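Local atomic coordinates of phosphosugar isomerase (Escherichia coli O6:H1, PDB entry 5UQI), a protein that binds arabinose-5-phosphate and probably acts as an arabinose-5-phosphate isomerase of the SIS family, in lipopolysaccharide biosynthesis. Residues A[19-22]-A[23-27]; A[158-161]-A[162-166]; A[78-82]-A[83-87]; A[98-101]-A[102-105]; A[33-36]-A[37-41]. One frame throughout, in Å; residues are numbered along the deposited sequence.

Interaction 1: A[19-22]-A[23-27]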
loop_
_atom_site.group_PDB
_atom_site.type_symbol
_atom_site.label_atom_id
_atom_site.label_comp_id
_atom_site.label_asym_id
_atom_site.label_seq_id
_atom_site.Cartn_x
_atom_site.Cartn_y
_atom_site.Cartn_z
ATOM N N LYS A 19 0.098 -15.349 10.464
ATOM C CA LYS A 19 1.005 -16.155 9.616
ATOM C C LYS A 19 1.384 -15.419 8.335
ATOM O O LYS A 19 2.534 -15.465 7.899
ATOM C CB LYS A 19 0.396 -17.504 9.280
ATOM C CG LYS A 19 0.424 -18.461 10.468
ATOM C CD LYS A 19 -0.150 -19.815 10.018
ATOM C CE LYS A 19 0.822 -20.590 9.112
ATOM N NZ LYS A 19 0.127 -21.458 8.109
ATOM N N ALA A 20 0.398 -14.759 7.747
ATOM C CA ALA A 20 0.646 -14.017 6.482
ATOM C C ALA A 20 1.677 -12.908 6.710
ATOM O O ALA A 20 2.534 -12.662 5.866
ATOM C CB ALA A 20 -0.692 -13.482 5.973
ATOM N N VAL A 21 1.581 -12.226 7.838
ATOM C CA VAL A 21 2.561 -11.176 8.180
ATOM C C VAL A 21 3.960 -11.793 8.362
ATOM O O VAL A 21 4.937 -11.311 7.792
ATOM C CB VAL A 21 2.122 -10.378 9.406
ATOM C CG1 VAL A 21 3.197 -9.388 9.863
ATOM C CG2 VAL A 21 0.809 -9.651 9.064
ATOM N N GLU A 22 4.003 -12.917 9.068
ATOM C CA GLU A 22 5.265 -13.605 9.317
ATOM C C GLU A 22 5.936 -13.996 8.018
ATOM O O GLU A 22 7.163 -13.864 7.949
ATOM C CB GLU A 22 5.024 -14.902 10.127
ATOM C CG GLU A 22 4.759 -14.741 11.601
ATOM C CD GLU A 22 4.691 -16.097 12.355
ATOM O OE1 GLU A 22 4.553 -17.152 11.718
ATOM O OE2 GLU A 22 4.742 -16.103 13.612
ATOM N N GLU A 23 5.166 -14.469 7.032
ATOM C CA GLU A 23 5.644 -14.941 5.719
ATOM C C GLU A 23 6.391 -13.784 5.094
ATOM O O GLU A 23 7.466 -13.955 4.529
ATOM C CB GLU A 23 4.510 -15.345 4.780
ATOM C CG GLU A 23 3.600 -16.464 5.274
ATOM C CD GLU A 23 4.199 -17.851 5.172
ATOM O OE1 GLU A 23 5.166 -18.044 4.392
ATOM O OE2 GLU A 23 3.674 -18.755 5.869
ATOM N N VAL A 24 5.843 -12.570 5.251
ATOM C CA VAL A 24 6.467 -11.383 4.637
ATOM C C VAL A 24 7.735 -10.927 5.383
ATOM O O VAL A 24 8.740 -10.603 4.731
ATOM C CB VAL A 24 5.443 -10.193 4.463
ATOM C CG1 VAL A 24 6.149 -8.940 3.953
ATOM C CG2 VAL A 24 4.327 -10.626 3.512
ATOM N N ILE A 25 7.725 -10.944 6.717
ATOM C CA ILE A 25 8.874 -10.518 7.528
ATOM C C ILE A 25 10.046 -11.490 7.251
ATOM O O ILE A 25 11.207 -11.057 7.259
ATOM C CB ILE A 25 8.552 -10.495 9.031
ATOM C CG1 ILE A 25 7.537 -9.418 9.353
ATOM C CG2 ILE A 25 9.801 -10.206 9.867
ATOM C CD1 ILE A 25 7.048 -9.462 10.802
ATOM N N ASP A 26 9.704 -12.747 7.015
ATOM C CA ASP A 26 10.727 -13.800 6.753
ATOM C C ASP A 26 11.263 -13.775 5.323
ATOM O O ASP A 26 12.227 -14.485 5.001
ATOM C CB ASP A 26 10.177 -15.201 7.084
ATOM C CG ASP A 26 9.979 -15.433 8.588
ATOM O OD1 ASP A 26 10.494 -14.667 9.439
ATOM O OD2 ASP A 26 9.262 -16.396 8.905
ATOM N N SER A 27 10.670 -12.960 4.456
ATOM C CA SER A 27 11.045 -12.910 3.038
ATOM C C SER A 27 12.208 -11.896 2.835
ATOM O O SER A 27 12.522 -11.090 3.696
ATOM C CB SER A 27 9.797 -12.631 2.183
ATOM O OG SER A 27 9.515 -11.253 2.182
#
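The last turns of helix 3-25 join Val21 to Ile25, one turn apart on the same side of the helix. CG1 of Val21 meets CD1 of Ile25 at 4.0 Å, and the two side chains cross at a slant. Val21 CG1 lies anti to its backbone N (chi1 174°), which turns this branch forward along the helix. Ile25 reaches back with CG1 and CD1, and its CG1 also passes over Val21 O. Beneath them, Ile25 N donates to Val21 O at 3.0 Å. Glu23 N bonds Lys19 O at 2.9 Å, and Asp26 N bonds Glu22 O at the same length. The bond from Val24 N to Ala20 O is weak, at 3.4 Å.

Glu23 bends at chi2 (-76°) and lays its CG against Lys19 O, 3.0 Å away. Its OE2 stays 5.0 Å from Lys19 NZ, so the opposite charges do not pair directly. Just past the turn, Ser27 OG donates to Val24 O at 2.7 Å. Ser27 N bonds the same atom, so two donors share this oxygen. Ala20 and Val24 form the buried side and pack on helix 156-175 through Val160, with Val24 also reaching Val164.

Interaction 2: A[158-161]-A[162-166]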
loop_
_atom_site.group_PDB
_atom_site.type_symbol
_atom_site.label_atom_id
_atom_site.label_comp_id
_atom_site.label_asym_id
_atom_site.label_seq_id
_atom_site.Cartn_x
_atom_site.Cartn_y
_atom_site.Cartn_z
ATOM N N SER A 158 -4.939 -7.449 2.914
ATOM C CA SER A 158 -5.087 -6.052 3.333
ATOM C C SER A 158 -4.268 -5.801 4.589
ATOM O O SER A 158 -3.655 -4.725 4.727
ATOM C CB SER A 158 -6.609 -5.734 3.513
ATOM O OG SER A 158 -7.230 -6.826 4.253
ATOM N N THR A 159 -4.227 -6.763 5.499
ATOM C CA THR A 159 -3.439 -6.575 6.701
ATOM C C THR A 159 -1.960 -6.592 6.379
ATOM O O THR A 159 -1.263 -5.776 6.918
ATOM C CB THR A 159 -3.750 -7.650 7.781
ATOM O OG1 THR A 159 -5.104 -7.387 8.222
ATOM C CG2 THR A 159 -2.770 -7.606 8.993
ATOM N N VAL A 160 -1.488 -7.495 5.488
ATOM C CA VAL A 160 -0.062 -7.504 5.200
ATOM C C VAL A 160 0.407 -6.179 4.568
ATOM O O VAL A 160 1.494 -5.642 4.892
ATOM C CB VAL A 160 0.269 -8.675 4.248
ATOM C CG1 VAL A 160 1.707 -8.594 3.851
ATOM C CG2 VAL A 160 0.051 -9.989 5.005
ATOM N N VAL A 161 -0.364 -5.673 3.593
ATOM C CA VAL A 161 -0.028 -4.422 2.942
ATOM C C VAL A 161 -0.022 -3.262 3.978
ATOM O O VAL A 161 0.859 -2.386 3.918
ATOM C CB VAL A 161 -0.995 -4.108 1.784
ATOM C CG1 VAL A 161 -0.585 -2.784 1.166
ATOM C CG2 VAL A 161 -0.790 -5.176 0.749
ATOM N N LEU A 162 -0.957 -3.305 4.931
ATOM C CA LEU A 162 -0.946 -2.243 5.958
ATOM C C LEU A 162 0.324 -2.304 6.795
ATOM O O LEU A 162 0.950 -1.281 7.038
ATOM C CB LEU A 162 -2.176 -2.405 6.890
ATOM C CG LEU A 162 -2.239 -1.443 8.093
ATOM C CD1 LEU A 162 -2.317 0.011 7.641
ATOM C CD2 LEU A 162 -3.481 -1.809 8.892
ATOM N N VAL A 163 0.710 -3.515 7.207
ATOM C CA VAL A 163 1.920 -3.627 8.037
ATOM C C VAL A 163 3.174 -3.208 7.268
ATOM O O VAL A 163 3.998 -2.432 7.777
ATOM C CB VAL A 163 2.050 -5.074 8.559
ATOM C CG1 VAL A 163 3.356 -5.271 9.314
ATOM C CG2 VAL A 163 0.894 -5.363 9.519
ATOM N N VAL A 164 3.262 -3.666 6.007
ATOM C CA VAL A 164 4.391 -3.275 5.162
ATOM C C VAL A 164 4.455 -1.741 4.978
ATOM O O VAL A 164 5.491 -1.090 5.179
ATOM C CB VAL A 164 4.282 -3.979 3.785
ATOM C CG1 VAL A 164 5.177 -3.290 2.769
ATOM C CG2 VAL A 164 4.607 -5.472 3.932
ATOM N N GLY A 165 3.306 -1.148 4.611
ATOM C CA GLY A 165 3.257 0.311 4.362
ATOM C C GLY A 165 3.556 1.115 5.630
ATOM O O GLY A 165 4.217 2.150 5.564
ATOM N N ASP A 166 3.034 0.673 6.774
ATOM C CA ASP A 166 3.314 1.347 8.043
ATOM C C ASP A 166 4.843 1.335 8.307
ATOM O O ASP A 166 5.403 2.384 8.714
ATOM C CB ASP A 166 2.692 0.660 9.235
ATOM C CG ASP A 166 1.216 0.970 9.470
ATOM O OD1 ASP A 166 0.650 1.827 8.800
ATOM O OD2 ASP A 166 0.676 0.283 10.439
#
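Val164 sits one turn after Val160 on helix 156-175, and the two valines make a short apolar row. From Val164, CB lies 3.4 Å from Val160 O, over the carbonyl of the preceding turn. At chi1 163° the CG2 branch of Val164 sits beside its backbone N, and this sends it back along the helix. Val164 CG2 comes to 3.3 Å from the same Val160 O. At its tip, Val164 CG2 also meets Val160 CG1 at 4.3 Å, a loose methyl contact. Val164 N donates to Val160 O at 2.9 Å, with an angle of 169° at the hydrogen. The oxygen is thus bonded by the amide and covered by CB and CG2 of one residue.

Val163 repeats the pattern one step earlier. Its CG2 rests on Thr159 O at 3.4 Å, and its N bonds that oxygen. Leu162 differs. Its CB lies by the carbonyl oxygens of Ser158 and Thr159, but CG is anti to the backbone N (chi1 175°), so the branched end leads away toward Lys60 of helix 52-67. Gly165 N bonds Val161 O at 2.8 Å.

Thr159 OG1 is hydrogen-bonded to Glu17 of helix 3-25, and Asp166 forms a salt bridge with Lys60. Val160 and Val164 also pack on Ile141. The arrangement is that of a regular alpha-helix with i to i+4 bonds. Here it belongs to a helix of the SIS domain, touching both helix 3-25 and helix 52-67.

Interaction 3: A[78-82]-A[83-87]; sequences TEAVH and GDLGM
Ala80 and Leu85 touch across the end of helix 77-84, where a wider, pi-type turn at 80-82 leads out of the helix. Leu85 CG is anti to its own carbonyl carbon (chi1 -84°), and this lays the side chain back over the last turn. Leu85 CG is 3.2 Å from Ala80 O. The apolar contact runs from Leu85 CG to Ala80 CB, at 3.9 Å. Leu85 CD1 also rests near the Ala80 oxygen. Leu85 N donates to Ala80 O in the carbonyl plane, on a lone pair, with a C=O...N angle of 119°.

Glu79 and Asp84 meet on another side of the turn. The Asp84 carboxylate swings back toward Glu79, and Asp84 OD2 comes to 3.3 Å from Glu79 CB. The Glu79 chain folds at chi2 (-59°) and brings its own carboxylate round to the same side. Glu79 OE1 and Asp84 OD2 are then 4.5 Å apart, two like charges that probably repel. One water joins the two residues. The water donates to Glu79 OE1 at 2.6 Å and also to Asp84 OD1, which may ease the repulsion.

Asp84 N bonds Glu79 O at 3.0 Å. His82 N reaches the same oxygen from the opposite face of its carbonyl plane. Gly83 N makes a weak bond to Ala80 O at 3.3 Å. Gly83 takes a positive phi, and here the helix turns off.

Ala80 and Asp84 pack on Val75 of strand 72-76, while Leu85 lies on helix 110-116. With Gly83 as the C-prime residue, this is a Schellman motif that ends the helix. Its pair of bonds is Asp84 N to Glu79 O and the weak Gly83 N to Ala80 O.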
loop_
_atom_site.group_PDB
_atom_site.type_symbol
_atom_site.label_atom_id
_atom_site.label_comp_id
_atom_site.label_asym_id
_atom_site.label_seq_id
_atom_site.Cartn_x
_atom_site.Cartn_y
_atom_site.Cartn_z
ATOM N N THR A 78 -11.194 4.774 -9.280
ATOM C CA THR A 78 -12.287 5.200 -10.174
ATOM C C THR A 78 -12.403 6.682 -10.229
ATOM O O THR A 78 -12.573 7.261 -11.294
ATOM C CB THR A 78 -13.645 4.632 -9.653
ATOM O OG1 THR A 78 -13.554 3.217 -9.893
ATOM C CG2 THR A 78 -14.837 5.177 -10.436
ATOM N N GLU A 79 -12.294 7.349 -9.103
ATOM C CA GLU A 79 -12.329 8.803 -9.191
ATOM C C GLU A 79 -11.174 9.374 -10.054
ATOM O O GLU A 79 -11.375 10.385 -10.743
ATOM C CB GLU A 79 -12.265 9.437 -7.776
ATOM C CG GLU A 79 -13.481 8.956 -6.898
ATOM C CD GLU A 79 -14.809 9.328 -7.549
ATOM O OE1 GLU A 79 -14.898 10.523 -8.040
ATOM O OE2 GLU A 79 -15.714 8.460 -7.742
ATOM N N ALA A 80 -9.993 8.714 -10.027
ATOM C CA ALA A 80 -8.886 9.144 -10.850
ATOM C C ALA A 80 -9.297 9.267 -12.315
ATOM O O ALA A 80 -8.951 10.237 -12.953
ATOM C CB ALA A 80 -7.759 8.116 -10.681
ATOM N N VAL A 81 -10.034 8.272 -12.821
ATOM C CA VAL A 81 -10.316 8.289 -14.296
ATOM C C VAL A 81 -11.546 9.156 -14.597
ATOM O O VAL A 81 -11.974 9.293 -15.746
ATOM C CB VAL A 81 -10.445 6.863 -14.861
ATOM C CG1 VAL A 81 -9.122 6.126 -14.691
ATOM C CG2 VAL A 81 -11.688 6.097 -14.351
ATOM N N HIS A 82 -12.179 9.700 -13.548
ATOM C CA HIS A 82 -13.247 10.691 -13.667
ATOM C C HIS A 82 -12.771 12.085 -13.279
ATOM O O HIS A 82 -13.587 12.907 -12.887
ATOM C CB HIS A 82 -14.488 10.241 -12.878
ATOM C CG HIS A 82 -15.082 8.991 -13.429
ATOM N ND1 HIS A 82 -16.052 9.006 -14.409
ATOM C CD2 HIS A 82 -14.836 7.691 -13.167
ATOM C CE1 HIS A 82 -16.362 7.764 -14.741
ATOM N NE2 HIS A 82 -15.610 6.945 -14.038
ATOM N N GLY A 83 -11.480 12.356 -13.414
ATOM C CA GLY A 83 -10.966 13.716 -13.275
ATOM C C GLY A 83 -9.870 13.828 -12.240
ATOM O O GLY A 83 -9.107 14.752 -12.296
ATOM N N ASP A 84 -9.888 12.931 -11.238
ATOM C CA ASP A 84 -8.964 13.144 -10.097
ATOM C C ASP A 84 -7.526 12.881 -10.456
ATOM O O ASP A 84 -6.628 13.202 -9.655
ATOM C CB ASP A 84 -9.355 12.308 -8.829
ATOM C CG ASP A 84 -10.619 12.807 -8.125
ATOM O OD1 ASP A 84 -11.372 13.646 -8.643
ATOM O OD2 ASP A 84 -10.884 12.303 -6.977
ATOM N N LEU A 85 -7.245 12.304 -11.645
ATOM C CA LEU A 85 -5.862 12.309 -12.095
ATOM C C LEU A 85 -5.272 13.725 -12.168
ATOM O O LEU A 85 -4.046 13.865 -12.016
ATOM C CB LEU A 85 -5.841 11.679 -13.512
ATOM C CG LEU A 85 -5.799 10.148 -13.438
ATOM C CD1 LEU A 85 -6.235 9.663 -14.836
ATOM C CD2 LEU A 85 -4.398 9.610 -13.109
ATOM N N GLY A 86 -6.125 14.763 -12.253
ATOM C CA GLY A 86 -5.695 16.124 -12.215
ATOM C C GLY A 86 -5.118 16.553 -10.875
ATOM O O GLY A 86 -4.493 17.632 -10.753
ATOM N N MET A 87 -5.258 15.691 -9.857
ATOM C CA MET A 87 -4.626 16.012 -8.567
ATOM C C MET A 87 -3.144 15.721 -8.554
ATOM O O MET A 87 -2.436 16.191 -7.623
ATOM C CB MET A 87 -5.306 15.214 -7.435
ATOM C CG MET A 87 -6.782 15.557 -7.350
ATOM S SD MET A 87 -7.608 14.580 -6.056
ATOM C CE MET A 87 -9.224 15.379 -6.092
HETATM O O HOH W 1 -14.226 13.045 -8.457
#

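Interaction 4: A[98-101]-A[102-105]. With A5P (arabinose-5-phosphate), chain B.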
loop_
_atom_site.group_PDB
_atom_site.type_symbol
_atom_site.label_atom_id
_atom_site.label_comp_id
_atom_site.label_asym_id
_atom_site.label_seq_id
_atom_site.Cartn_x
_atom_site.Cartn_y
_atom_site.Cartn_z
ATOM N N SER A 98 -2.784 -2.914 -5.490
ATOM C CA SER A 98 -3.764 -3.889 -5.963
ATOM C C SER A 98 -3.228 -5.287 -5.653
ATOM O O SER A 98 -2.150 -5.655 -6.131
ATOM C CB SER A 98 -3.934 -3.764 -7.492
ATOM O OG SER A 98 -4.697 -4.848 -8.045
ATOM N N ASN A 99 -3.952 -6.055 -4.849
ATOM C CA ASN A 99 -3.395 -7.349 -4.449
ATOM C C ASN A 99 -3.162 -8.232 -5.696
ATOM O O ASN A 99 -2.051 -8.780 -5.897
ATOM C CB ASN A 99 -4.282 -8.017 -3.401
ATOM C CG ASN A 99 -3.766 -9.414 -3.019
ATOM O OD1 ASN A 99 -4.471 -10.396 -3.222
ATOM N ND2 ASN A 99 -2.527 -9.508 -2.552
ATOM N N SER A 100 -4.181 -8.352 -6.531
ATOM C CA SER A 100 -3.998 -9.163 -7.745
ATOM C C SER A 100 -3.082 -8.488 -8.757
ATOM O O SER A 100 -2.411 -9.182 -9.559
ATOM C CB SER A 100 -5.333 -9.389 -8.434
ATOM O OG SER A 100 -5.907 -8.174 -8.948
ATOM N N GLY A 101 -3.082 -7.157 -8.802
ATOM C CA GLY A 101 -2.353 -6.451 -9.880
ATOM C C GLY A 101 -3.086 -6.557 -11.213
ATOM O O GLY A 101 -2.524 -6.183 -12.264
ATOM N N GLU A 102 -4.366 -6.953 -11.156
ATOM C CA GLU A 102 -5.186 -7.113 -12.369
ATOM C C GLU A 102 -6.486 -6.318 -12.321
ATOM O O GLU A 102 -7.279 -6.372 -13.273
ATOM C CB GLU A 102 -5.495 -8.595 -12.608
ATOM C CG GLU A 102 -4.249 -9.506 -12.786
ATOM C CD GLU A 102 -3.391 -9.152 -13.982
ATOM O OE1 GLU A 102 -3.908 -8.500 -14.927
ATOM O OE2 GLU A 102 -2.150 -9.507 -13.955
ATOM N N THR A 103 -6.706 -5.569 -11.215
ATOM C CA THR A 103 -8.018 -4.922 -11.033
ATOM C C THR A 103 -8.249 -3.953 -12.153
ATOM O O THR A 103 -7.445 -3.073 -12.339
ATOM C CB THR A 103 -7.940 -4.162 -9.678
ATOM O OG1 THR A 103 -7.568 -5.116 -8.700
ATOM C CG2 THR A 103 -9.300 -3.499 -9.326
ATOM N N ALA A 104 -9.374 -4.098 -12.868
ATOM C CA ALA A 104 -9.645 -3.285 -14.066
ATOM C C ALA A 104 -9.583 -1.798 -13.786
ATOM O O ALA A 104 -8.995 -1.020 -14.525
ATOM C CB ALA A 104 -10.985 -3.639 -14.685
ATOM N N GLU A 105 -10.177 -1.398 -12.648
ATOM C CA GLU A 105 -10.185 0.030 -12.343
ATOM C C GLU A 105 -8.792 0.618 -12.152
ATOM O O GLU A 105 -8.567 1.791 -12.473
ATOM C CB GLU A 105 -11.040 0.271 -11.049
ATOM C CG GLU A 105 -12.514 -0.091 -11.211
ATOM C CD GLU A 105 -12.835 -1.512 -10.773
ATOM O OE1 GLU A 105 -11.946 -2.435 -10.845
ATOM O OE2 GLU A 105 -14.006 -1.757 -10.453
HETATM C C1 A5P B . -12.688 -7.004 -2.933
HETATM O O1 A5P B . -12.344 -7.785 -2.149
HETATM C C2 A5P B . -12.112 -5.667 -2.822
HETATM O O2 A5P B . -12.340 -5.037 -1.601
HETATM C C3 A5P B . -10.709 -5.903 -3.181
HETATM O O3 A5P B . -9.766 -5.237 -2.332
HETATM C C4 A5P B . -10.899 -5.296 -4.547
HETATM O O4 A5P B . -11.585 -6.204 -5.391
HETATM C C5 A5P B . -9.608 -4.882 -5.183
HETATM O O5 A5P B . -8.850 -6.011 -5.409
HETATM P P A5P B . -7.293 -5.736 -5.627
HETATM O O1P A5P B . -6.613 -5.487 -4.269
HETATM O O2P A5P B . -6.814 -7.133 -6.290
HETATM O O3P A5P B . -7.165 -4.543 -6.432
#
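Hydroxyl groups of Ser98, Ser100 and Thr103 come together round the phosphate of arabinose-5-phosphate. Ser98 OG donates to O3P at 3.0 Å. Thr103 OG1 donates to the same O3P at 2.4 Å, shorter than a normal hydrogen bond, so this length is doubtful. O3P is thus reached from both segments. Ser98 OG and Thr103 OG1 are 3.0 Å apart. Ser100 OG donates to O2P.

Backbone amides supply the next group of bonds. Asn99 N points at O1P at 2.8 Å, with an angle of 166° at the hydrogen. Ser100 N points at O2P at 2.9 Å, nearly straight at 170°. Each phosphoryl oxygen thus has at least one donor from this loop. The loop follows strand 93-97 and leads into helix 104-107, with Thr103 at the N-cap position. It forms part of the sugar-phosphate pocket of the SIS domain, and Ser54 OG and Lys53 N add further bonds to the ligand.

Bonds within the loop hold the hydroxyls in place. Glu102 N donates to Ser100 OG at 3.0 Å. Ser100 OG lies between its backbone N and carbonyl carbon (chi1 66°), which lets it face both this amide and O2P. Gly101 N donates to Ser98 OG at 2.9 Å, an ST motif. The Glu102 chain bends at chi2, and its OE1 is hydrogen-bonded to Ser130 OG.

Interaction 5: A[33-36]-A[37-41]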
loop_
_atom_site.group_PDB
_atom_site.type_symbol
_atom_site.label_atom_id
_atom_site.label_comp_id
_atom_site.label_asym_id
_atom_site.label_seq_id
_atom_site.Cartn_x
_atom_site.Cartn_y
_atom_site.Cartn_z
ATOM N N ALA A 33 14.877 -1.505 -0.281
ATOM C CA ALA A 33 15.841 -0.434 -0.223
ATOM C C ALA A 33 15.628 0.542 -1.369
ATOM O O ALA A 33 15.658 1.765 -1.161
ATOM C CB ALA A 33 17.253 -1.017 -0.239
ATOM N N ASN A 34 15.416 0.021 -2.591
ATOM C CA ASN A 34 15.126 0.896 -3.725
ATOM C C ASN A 34 13.816 1.671 -3.472
ATOM O O ASN A 34 13.756 2.860 -3.795
ATOM C CB ASN A 34 14.964 0.104 -5.004
ATOM C CG ASN A 34 16.289 -0.262 -5.588
ATOM O OD1 ASN A 34 17.321 0.359 -5.276
ATOM N ND2 ASN A 34 16.283 -1.259 -6.415
ATOM N N LEU A 35 12.849 1.021 -2.819
ATOM C CA LEU A 35 11.570 1.723 -2.509
ATOM C C LEU A 35 11.840 2.949 -1.624
ATOM O O LEU A 35 11.360 4.081 -1.897
ATOM C CB LEU A 35 10.581 0.728 -1.892
ATOM C CG LEU A 35 9.272 1.380 -1.362
ATOM C CD1 LEU A 35 8.481 1.985 -2.546
ATOM C CD2 LEU A 35 8.452 0.331 -0.659
ATOM N N ILE A 36 12.639 2.733 -0.572
ATOM C CA ILE A 36 12.971 3.824 0.336
ATOM C C ILE A 36 13.673 4.969 -0.401
ATOM O O ILE A 36 13.348 6.134 -0.212
ATOM C CB ILE A 36 13.809 3.333 1.562
ATOM C CG1 ILE A 36 12.955 2.495 2.513
ATOM C CG2 ILE A 36 14.453 4.523 2.297
ATOM C CD1 ILE A 36 11.893 3.258 3.262
ATOM N N LYS A 37 14.681 4.649 -1.209
ATOM C CA LYS A 37 15.392 5.663 -1.976
ATOM C C LYS A 37 14.537 6.469 -2.918
ATOM O O LYS A 37 14.673 7.669 -2.966
ATOM C CB LYS A 37 16.550 5.001 -2.723
ATOM C CG LYS A 37 17.544 4.385 -1.753
ATOM C CD LYS A 37 18.665 3.665 -2.491
ATOM C CE LYS A 37 19.522 2.894 -1.511
ATOM N NZ LYS A 37 20.523 2.104 -2.278
ATOM N N VAL A 38 13.630 5.812 -3.645
ATOM C CA VAL A 38 12.699 6.511 -4.564
ATOM C C VAL A 38 11.826 7.442 -3.745
ATOM O O VAL A 38 11.663 8.602 -4.100
ATOM C CB VAL A 38 11.786 5.571 -5.355
ATOM C CG1 VAL A 38 10.701 6.346 -6.108
ATOM C CG2 VAL A 38 12.585 4.705 -6.343
ATOM N N LEU A 39 11.261 6.920 -2.644
ATOM C CA LEU A 39 10.431 7.794 -1.788
ATOM C C LEU A 39 11.166 8.986 -1.179
ATOM O O LEU A 39 10.626 10.091 -1.096
ATOM C CB LEU A 39 9.614 7.011 -0.751
ATOM C CG LEU A 39 8.666 5.997 -1.426
ATOM C CD1 LEU A 39 8.085 5.060 -0.346
ATOM C CD2 LEU A 39 7.474 6.659 -2.183
ATOM N N GLN A 40 12.443 8.778 -0.830
ATOM C CA GLN A 40 13.239 9.878 -0.281
ATOM C C GLN A 40 13.504 10.982 -1.296
ATOM O O GLN A 40 13.728 12.136 -0.910
ATOM C CB GLN A 40 14.577 9.313 0.204
ATOM C CG GLN A 40 14.445 8.599 1.546
ATOM C CD GLN A 40 15.776 8.084 2.065
ATOM O OE1 GLN A 40 16.577 7.553 1.311
ATOM N NE2 GLN A 40 15.974 8.184 3.368
ATOM N N SER A 41 13.502 10.601 -2.572
ATOM C CA SER A 41 13.784 11.483 -3.689
ATOM C C SER A 41 12.570 12.298 -4.069
ATOM O O SER A 41 12.696 13.310 -4.788
ATOM C CB SER A 41 14.301 10.684 -4.906
ATOM O OG SER A 41 13.247 10.064 -5.661
#
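Lys37 opens the second half of this stretch of helix 32-41 by lying back over Ala33. Its CG is 3.3 Å from Ala33 O, and CD and CE pass farther from that oxygen as the extended chain runs outward. Lys37 N bonds Ala33 O at 3.0 Å, with an angle of 171° at the hydrogen.

Val38 comes next. Its CG2 rests on Asn34 O at 3.4 Å, and its N donates to the same atom, nearly in line with the carbonyl bond.

Leu39 makes the apolar contact of the inner face. It lies side by side with Leu35, pointing the same way, and the two CD1 atoms meet at 3.8 Å. At chi1 -59° the Leu39 CG sits beside its backbone N, and the chain folds back onto Leu35 O, 3.3 Å from Leu39 CG. Leu35 CG instead is anti to its backbone N (chi1 173°) and leans forward to meet it.

Gln40 brings its amide carbon against a branch of Ile36, with Gln40 CD 3.8 Å from Ile36 CG2. Its CG lies close to Ile36 O. Gln40 N bonds Ile36 O at 2.9 Å. Ser41 then turns its OG back to Val38 O and donates to it at 2.7 Å.

Ile36 and Gln40 both touch Leu172 and Leu175 of helix 156-175. Leu35 and Leu39 pack on strand 120-124 through Ile121. The arrangement is that of an amphipathic helix, with leucines laid on the parallel sheet of an alpha/beta fold and Lys37 on the exposed side.

Along the chain the order is interaction 1, 5, 3, 4 and 2. Interactions 1 and 2 are neighbours, with centres 11 Å apart, and they touch where helix 3-25 packs on helix 156-175. Interaction 5 touches neither, but its helix 32-41 also packs on helix 156-175, nearer that helix's C-terminal end. Interactions 3 and 4 meet lightly where Thr78 packs on Glu105. Interactions 1 and 3 lie on opposite sides of the chain's centre, 34 Å apart between centres. Interactions 3 and 5 lie on helices that touch strands of the five-stranded parallel sheet. Of the five, only interaction 4 bonds the sugar phosphate. The other four are contacts within packed helices.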